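Local coordinates for cell cycle serine/threonine-protein kinase CDC5/MSD2 (Saccharomyces cerevisiae, PDB 6MF4), which phosphorylates serine and threonine residues of proteins such as Scc1 and Net1 and is required for mitotic exit, its polo-box domain being the part seen here, at residues A[227-232]-A[236-241]; A[209-212]-A[218-221]; A[253-256]-A[260-263]. All coordinates share one frame; numbering follows the deposited sequence.

Contact 1. Residues A[227-232]-A[236-241]; sequences HKMAIS and KLVTYI
Lys236 and Leu237 both stand opposite Ser232, a classic beta bulge at the start of the returning strand of a hairpin; the ammonium of Lys236 bonds to the carbonyl of Asp233 in the turn. Leu237 exchanges two backbone hydrogen bonds with Ser232, and its CB rests against Ser232 OG at 3.5 Å. Val238 turns to the opposite face, where its CG2 touches both Met229 CE and Ile231 CD1, at 3.9 Å from each; a beta-branched valine reaches both with one methyl. Thr239 pairs with Ala230, its CB 4.1 Å from Ala230 CB, a small partner for a branched residue. A water donates to Ala230 O and also hydrogen-bonds to Ser232 OG and, at 2.6 Å, to Thr239 OG1, an oxygen further bonded to Thr249. These are neighbouring strands in the antiparallel sheet of the second polo box; Met229 packs on helix 269-283, while Val238, on the same face, meets helix 252-258. With CG anti to its backbone N (chi1 173°), Tyr240 runs its ring beside the strand toward His227; the rings meet rim to rim with planes 32° apart, and His227 ND1 and Tyr240 OH share a short 2.5 Å hydrogen bond. A phenylalanine in place of Tyr240 would probably keep the edge contact with Met229 CG but leave His227 ND1 without this partner. Ile241, back on the face of Thr239, lays CD1 at 3.9 Å from Lys228 CB, while its N donates to Lys228 O (2.8 Å) and its O accepts from Lys228 N.

Contact 2. Residues A[209-212]-A[218-221]; sequences FVMF and TFQF
Residues 209-212 and 219-221 run antiparallel, their axes 4.7 Å apart at an angle of 165°, and the hydrogen-bonded pair Phe212 and Gln220 joins them: Phe212 N donates to Gln220 O and Gln220 N to Phe212 O at 2.8 and 2.9 Å. Phe209, Met211, Phe219 and Phe221 form one apolar cluster. Met211 swings CG away from its own N (chi1 173°) and stays straight beyond it, and this reach lets one flexible chain serve two rings: its CG lies 3.6 Å from Phe221 CE2, and its terminal CE is 3.8 Å from Phe219 CD2. The sulfur makes a Met-aromatic contact with Phe221, approaching obliquely. Phe209 extends beside Phe221 in the same direction and brings CE2 to 3.6 Å from Phe221 CD2, near the plane of the Phe221 ring; the two ring planes are inclined by 61°. The two strands form a hairpin within the antiparallel sheet of the second polo box, and helix 269-283 packs over this cluster, touching all four side chains, a surface that large, flat or pliable apolar residues suit; Phe219 also meets helix 56-82. On the other face the ring of Phe212 and the chain of Gln220 lie side by side, with Phe212 CD2 4.1 Å from Gln220 CB. Phe212 also meets Trp102 edge-to-face. The amide of Gln220 has two partners: OE1 accepts from the backbone N of Val99, and NE2 bonds to Asn222 OD1 on its own strand.

Contact 3. Residues A[253-256]-A[260-263]; sequences VEVL and EIPG
The short helix 252-258, which follows the last strand of the second polo-box sheet, is met here by the loop that leaves it and leads on to helix 269-283. Val255 carries the contact from the helix, Glu260 and Ile261 from the loop. Val255 turns CG1 opposite its amide N (chi1 171°) and so directs that methyl at the returning chain, where it lies 3.7 Å from Glu260 O and 4.1 Å from Ile261 CD1. Although Ile261 starts off away from the helix, its chain bends at chi2 and brings CD1 back. Valine suits the helix position because a short, branched side chain lets the loop come close, and isoleucine suits the loop because its longer arm bridges the remaining distance. Both press on Phe269 at the beginning of helix 269-283, and Val255 also touches Tyr250. The backbones come near each other as well, Val255 O and Glu260 N being 3.5 Å apart, yet no hydrogen bond joins the two segments. Glu260 takes part through its backbone, while its side chain sets off away from the helix and touches Pro265. What joins the segments across this small interface is therefore undirected: methyl packing and the approach of Val255 CG1 to the Glu260 carbonyl, in apolar surroundings shared with Phe269.

The three contacts follow one another along the second polo box. Contacts 2 and 1 are successive hairpins of one sheet, their centres about 9 Å apart, and strands 219-223 and 228-232 sew them together: Ile231 N lies 2.7 Å from Phe219 O, a probable hydrogen bond. Contact 3 sits about 11 Å from contact 1, centre to centre, and packs against it through Val255 CG2, 3.7 Å from Val238 CG1, and Ile261 CG2, 3.6 Å from Tyr240 CG. Contacts 2 and 3 do not touch. All three lie away from the zinc site of Glu138, His154 and His194; the side chains of Phe219 and Lys236 each come to about 13 Å from a bound zinc ion.

Contact 1. Residues A[227-232]-A[236-241]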
loop_
_atom_site.group_PDB
_atom_site.type_symbol
_atom_site.label_atom_id
_atom_site.label_comp_id
_atom_site.label_asym_id
_atom_site.label_seq_id
_atom_site.Cartn_x
_atom_site.Cartn_y
_atom_site.Cartn_z
ATOM N N HIS A 227 5.404 -15.052 1.570
ATOM C CA HIS A 227 6.173 -14.096 2.342
ATOM C C HIS A 227 5.781 -12.725 1.812
ATOM O O HIS A 227 5.672 -12.537 0.599
ATOM C CB HIS A 227 7.683 -14.332 2.215
ATOM C CG HIS A 227 8.134 -15.685 2.684
ATOM N ND1 HIS A 227 8.109 -16.057 4.010
ATOM C CD2 HIS A 227 8.636 -16.744 2.003
ATOM C CE1 HIS A 227 8.570 -17.293 4.126
ATOM N NE2 HIS A 227 8.896 -17.729 2.924
ATOM N N LYS A 228 5.529 -11.786 2.716
ATOM C CA LYS A 228 5.196 -10.426 2.325
ATOM C C LYS A 228 6.159 -9.458 2.967
ATOM O O LYS A 228 6.646 -9.681 4.078
ATOM C CB LYS A 228 3.770 -10.053 2.723
ATOM C CG LYS A 228 2.737 -11.112 2.469
ATOM C CD LYS A 228 1.377 -10.630 2.956
ATOM C CE LYS A 228 0.383 -11.763 3.064
ATOM N NZ LYS A 228 0.593 -12.780 2.013
ATOM N N MET A 229 6.422 -8.373 2.257
ATOM C CA MET A 229 7.277 -7.322 2.764
ATOM C C MET A 229 6.636 -5.978 2.495
ATOM O O MET A 229 6.071 -5.753 1.420
ATOM C CB MET A 229 8.659 -7.401 2.123
ATOM C CG MET A 229 9.479 -8.586 2.612
ATOM S SD MET A 229 10.980 -8.848 1.650
ATOM C CE MET A 229 11.679 -7.199 1.633
ATOM N N ALA A 230 6.705 -5.101 3.489
ATOM C CA ALA A 230 6.235 -3.734 3.339
ATOM C C ALA A 230 7.388 -2.769 3.580
ATOM O O ALA A 230 8.128 -2.905 4.551
ATOM C CB ALA A 230 5.091 -3.451 4.293
ATOM N N ILE A 231 7.538 -1.807 2.674
ATOM C CA ILE A 231 8.553 -0.767 2.789
ATOM C C ILE A 231 7.886 0.550 3.180
ATOM O O ILE A 231 6.958 1.006 2.506
ATOM C CB ILE A 231 9.318 -0.581 1.461
ATOM C CG1 ILE A 231 9.912 -1.909 0.974
ATOM C CG2 ILE A 231 10.404 0.470 1.606
ATOM C CD1 ILE A 231 10.970 -2.521 1.900
ATOM N N SER A 232 8.359 1.162 4.262
ATOM C CA SER A 232 7.777 2.410 4.746
ATOM C C SER A 232 8.841 3.409 5.172
ATOM O O SER A 232 10.035 3.109 5.169
ATOM C CB SER A 232 6.825 2.140 5.917
ATOM O OG SER A 232 7.502 1.532 7.006
ATOM N N LYS A 236 13.220 3.482 4.479
ATOM C CA LYS A 236 14.117 3.269 5.616
ATOM C C LYS A 236 13.717 2.083 6.491
ATOM O O LYS A 236 14.549 1.539 7.215
ATOM C CB LYS A 236 14.178 4.523 6.484
ATOM C CG LYS A 236 14.828 5.713 5.812
ATOM C CD LYS A 236 15.040 6.831 6.812
ATOM C CE LYS A 236 14.776 8.192 6.203
ATOM N NZ LYS A 236 13.356 8.350 5.783
ATOM N N LEU A 237 12.447 1.693 6.431
ATOM C CA LEU A 237 11.938 0.595 7.248
ATOM C C LEU A 237 11.419 -0.533 6.374
ATOM O O LEU A 237 10.781 -0.287 5.350
ATOM C CB LEU A 237 10.818 1.072 8.175
ATOM C CG LEU A 237 11.170 2.074 9.272
ATOM C CD1 LEU A 237 9.895 2.577 9.923
ATOM C CD2 LEU A 237 12.092 1.447 10.308
ATOM N N VAL A 238 11.701 -1.765 6.783
ATOM C CA VAL A 238 11.132 -2.935 6.137
ATOM C C VAL A 238 10.350 -3.734 7.171
ATOM O O VAL A 238 10.817 -3.966 8.289
ATOM C CB VAL A 238 12.212 -3.823 5.474
ATOM C CG1 VAL A 238 13.297 -4.211 6.471
ATOM C CG2 VAL A 238 11.579 -5.066 4.846
ATOM N N THR A 239 9.141 -4.122 6.791
ATOM C CA THR A 239 8.286 -4.924 7.647
ATOM C C THR A 239 8.124 -6.276 6.989
ATOM O O THR A 239 7.665 -6.375 5.850
ATOM C CB THR A 239 6.912 -4.261 7.870
ATOM O OG1 THR A 239 7.092 -3.022 8.562
ATOM C CG2 THR A 239 5.992 -5.162 8.685
ATOM N N TYR A 240 8.533 -7.316 7.700
ATOM C CA TYR A 240 8.395 -8.660 7.189
ATOM C C TYR A 240 7.143 -9.281 7.769
ATOM O O TYR A 240 6.884 -9.194 8.970
ATOM C CB TYR A 240 9.619 -9.509 7.521
ATOM C CG TYR A 240 9.427 -10.960 7.157
ATOM C CD1 TYR A 240 9.611 -11.399 5.853
ATOM C CD2 TYR A 240 9.046 -11.888 8.112
ATOM C CE1 TYR A 240 9.428 -12.722 5.515
ATOM C CE2 TYR A 240 8.862 -13.212 7.784
ATOM C CZ TYR A 240 9.054 -13.624 6.487
ATOM O OH TYR A 240 8.867 -14.947 6.172
ATOM N N ILE A 241 6.361 -9.894 6.893
ATOM C CA ILE A 241 5.160 -10.602 7.291
ATOM C C ILE A 241 5.330 -12.058 6.874
ATOM O O ILE A 241 5.367 -12.371 5.686
ATOM C CB ILE A 241 3.904 -10.000 6.642
ATOM C CG1 ILE A 241 3.824 -8.492 6.911
ATOM C CG2 ILE A 241 2.654 -10.704 7.144
ATOM C CD1 ILE A 241 3.240 -7.698 5.760
HETATM O O HOH W 1 7.783 -1.145 6.972
#

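Contact 2. Residues A[209-212]-A[218-221]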
loop_
_atom_site.group_PDB
_atom_site.type_symbol
_atom_site.label_atom_id
_atom_site.label_comp_id
_atom_site.label_asym_id
_atom_site.label_seq_id
_atom_site.Cartn_x
_atom_site.Cartn_y
_atom_site.Cartn_z
ATOM N N PHE A 209 5.158 -11.199 -7.953
ATOM C CA PHE A 209 4.543 -10.533 -6.808
ATOM C C PHE A 209 3.437 -9.569 -7.216
ATOM O O PHE A 209 3.341 -9.158 -8.375
ATOM C CB PHE A 209 5.605 -9.777 -5.990
ATOM C CG PHE A 209 6.285 -8.667 -6.746
ATOM C CD1 PHE A 209 7.408 -8.921 -7.519
ATOM C CD2 PHE A 209 5.811 -7.366 -6.675
ATOM C CE1 PHE A 209 8.034 -7.905 -8.214
ATOM C CE2 PHE A 209 6.436 -6.342 -7.365
ATOM C CZ PHE A 209 7.550 -6.612 -8.136
ATOM N N VAL A 210 2.587 -9.237 -6.251
ATOM C CA VAL A 210 1.652 -8.135 -6.410
ATOM C C VAL A 210 2.135 -6.978 -5.537
ATOM O O VAL A 210 2.603 -7.174 -4.413
ATOM C CB VAL A 210 0.201 -8.541 -6.051
ATOM C CG1 VAL A 210 0.121 -9.113 -4.651
ATOM C CG2 VAL A 210 -0.736 -7.359 -6.206
ATOM N N MET A 211 2.016 -5.772 -6.084
ATOM C CA MET A 211 2.554 -4.564 -5.480
ATOM C C MET A 211 1.425 -3.601 -5.140
ATOM O O MET A 211 0.623 -3.259 -6.004
ATOM C CB MET A 211 3.552 -3.916 -6.444
ATOM C CG MET A 211 4.099 -2.558 -6.040
ATOM S SD MET A 211 5.293 -1.988 -7.279
ATOM C CE MET A 211 5.795 -0.426 -6.576
ATOM N N PHE A 212 1.368 -3.186 -3.878
ATOM C CA PHE A 212 0.359 -2.245 -3.401
ATOM C C PHE A 212 1.011 -0.923 -3.024
ATOM O O PHE A 212 2.005 -0.895 -2.295
ATOM C CB PHE A 212 -0.400 -2.806 -2.195
ATOM C CG PHE A 212 -1.089 -4.117 -2.456
ATOM C CD1 PHE A 212 -2.222 -4.174 -3.249
ATOM C CD2 PHE A 212 -0.612 -5.289 -1.895
ATOM C CE1 PHE A 212 -2.860 -5.377 -3.485
ATOM C CE2 PHE A 212 -1.252 -6.495 -2.124
ATOM C CZ PHE A 212 -2.379 -6.537 -2.916
ATOM N N THR A 218 3.450 3.968 1.962
ATOM C CA THR A 218 3.900 2.603 2.199
ATOM C C THR A 218 3.704 1.747 0.952
ATOM O O THR A 218 2.695 1.868 0.253
ATOM C CB THR A 218 3.153 1.974 3.394
ATOM O OG1 THR A 218 3.572 2.622 4.601
ATOM C CG2 THR A 218 3.434 0.478 3.514
ATOM N N PHE A 219 4.690 0.898 0.676
ATOM C CA PHE A 219 4.618 -0.064 -0.418
ATOM C C PHE A 219 4.598 -1.469 0.149
ATOM O O PHE A 219 5.411 -1.799 1.007
ATOM C CB PHE A 219 5.805 0.097 -1.370
ATOM C CG PHE A 219 5.823 1.406 -2.104
ATOM C CD1 PHE A 219 6.375 2.537 -1.525
ATOM C CD2 PHE A 219 5.291 1.507 -3.377
ATOM C CE1 PHE A 219 6.397 3.738 -2.206
ATOM C CE2 PHE A 219 5.311 2.709 -4.061
ATOM C CZ PHE A 219 5.861 3.825 -3.473
ATOM N N GLN A 220 3.667 -2.291 -0.324
ATOM C CA GLN A 220 3.590 -3.677 0.112
ATOM C C GLN A 220 3.791 -4.609 -1.070
ATOM O O GLN A 220 3.261 -4.373 -2.157
ATOM C CB GLN A 220 2.250 -3.963 0.787
ATOM C CG GLN A 220 2.134 -5.372 1.323
ATOM C CD GLN A 220 0.858 -5.580 2.105
ATOM O OE1 GLN A 220 0.320 -4.641 2.691
ATOM N NE2 GLN A 220 0.358 -6.810 2.106
ATOM N N PHE A 221 4.560 -5.667 -0.839
ATOM C CA PHE A 221 4.870 -6.647 -1.869
ATOM C C PHE A 221 4.536 -8.046 -1.376
ATOM O O PHE A 221 5.152 -8.540 -0.429
ATOM C CB PHE A 221 6.345 -6.559 -2.262
ATOM C CG PHE A 221 6.770 -5.190 -2.708
ATOM C CD1 PHE A 221 7.111 -4.222 -1.782
ATOM C CD2 PHE A 221 6.828 -4.872 -4.055
ATOM C CE1 PHE A 221 7.500 -2.958 -2.187
ATOM C CE2 PHE A 221 7.217 -3.613 -4.463
ATOM C CZ PHE A 221 7.553 -2.657 -3.529
#

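Contact 3. Residues A[253-256]-A[260-263]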
loop_
_atom_site.group_PDB
_atom_site.type_symbol
_atom_site.label_atom_id
_atom_site.label_comp_id
_atom_site.label_asym_id
_atom_site.label_seq_id
_atom_site.Cartn_x
_atom_site.Cartn_y
_atom_site.Cartn_z
ATOM N N VAL A 253 18.592 -0.937 6.775
ATOM C CA VAL A 253 20.045 -1.041 6.807
ATOM C C VAL A 253 20.481 -2.130 7.791
ATOM O O VAL A 253 21.486 -2.802 7.575
ATOM C CB VAL A 253 20.699 0.316 7.176
ATOM C CG1 VAL A 253 20.314 0.752 8.585
ATOM C CG2 VAL A 253 22.216 0.237 7.018
ATOM N N GLU A 254 19.703 -2.322 8.853
ATOM C CA GLU A 254 19.978 -3.377 9.824
ATOM C C GLU A 254 19.791 -4.767 9.212
ATOM O O GLU A 254 20.560 -5.687 9.495
ATOM C CB GLU A 254 19.077 -3.213 11.050
ATOM C CG GLU A 254 19.235 -4.310 12.098
ATOM C CD GLU A 254 18.316 -4.117 13.294
ATOM O OE1 GLU A 254 17.920 -5.131 13.909
ATOM O OE2 GLU A 254 17.990 -2.954 13.621
ATOM N N VAL A 255 18.770 -4.919 8.373
ATOM C CA VAL A 255 18.518 -6.189 7.700
ATOM C C VAL A 255 19.608 -6.462 6.672
ATOM O O VAL A 255 20.031 -7.603 6.497
ATOM C CB VAL A 255 17.130 -6.204 7.009
ATOM C CG1 VAL A 255 16.963 -7.442 6.130
ATOM C CG2 VAL A 255 16.024 -6.148 8.047
ATOM N N LEU A 256 20.064 -5.413 5.995
ATOM C CA LEU A 256 21.119 -5.560 5.002
ATOM C C LEU A 256 22.412 -6.026 5.669
ATOM O O LEU A 256 23.081 -6.933 5.172
ATOM C CB LEU A 256 21.339 -4.246 4.251
ATOM C CG LEU A 256 20.186 -3.857 3.320
ATOM C CD1 LEU A 256 20.345 -2.430 2.825
ATOM C CD2 LEU A 256 20.089 -4.815 2.147
ATOM N N GLU A 260 19.789 -11.066 6.010
ATOM C CA GLU A 260 18.511 -11.740 5.821
ATOM C C GLU A 260 17.523 -11.284 6.882
ATOM O O GLU A 260 17.900 -10.600 7.831
ATOM C CB GLU A 260 18.700 -13.256 5.882
ATOM C CG GLU A 260 19.735 -13.700 6.914
ATOM C CD GLU A 260 19.858 -15.213 7.014
ATOM O OE1 GLU A 260 20.000 -15.718 8.147
ATOM O OE2 GLU A 260 19.833 -15.892 5.962
ATOM N N ILE A 261 16.256 -11.648 6.713
ATOM C CA ILE A 261 15.255 -11.364 7.732
ATOM C C ILE A 261 15.560 -12.231 8.952
ATOM O O ILE A 261 15.671 -13.454 8.825
ATOM C CB ILE A 261 13.816 -11.654 7.243
ATOM C CG1 ILE A 261 13.495 -10.869 5.963
ATOM C CG2 ILE A 261 12.801 -11.341 8.345
ATOM C CD1 ILE A 261 13.366 -9.359 6.152
ATOM N N PRO A 262 15.723 -11.607 10.132
ATOM C CA PRO A 262 15.881 -12.407 11.351
ATOM C C PRO A 262 14.726 -13.378 11.574
ATOM O O PRO A 262 13.559 -12.981 11.518
ATOM C CB PRO A 262 15.925 -11.347 12.456
ATOM C CG PRO A 262 16.501 -10.159 11.793
ATOM C CD PRO A 262 15.930 -10.172 10.400
ATOM N N GLY A 263 15.062 -14.642 11.808
ATOM C CA GLY A 263 14.071 -15.662 12.100
ATOM C C GLY A 263 13.522 -16.374 10.875
ATOM O O GLY A 263 12.809 -17.370 11.009
#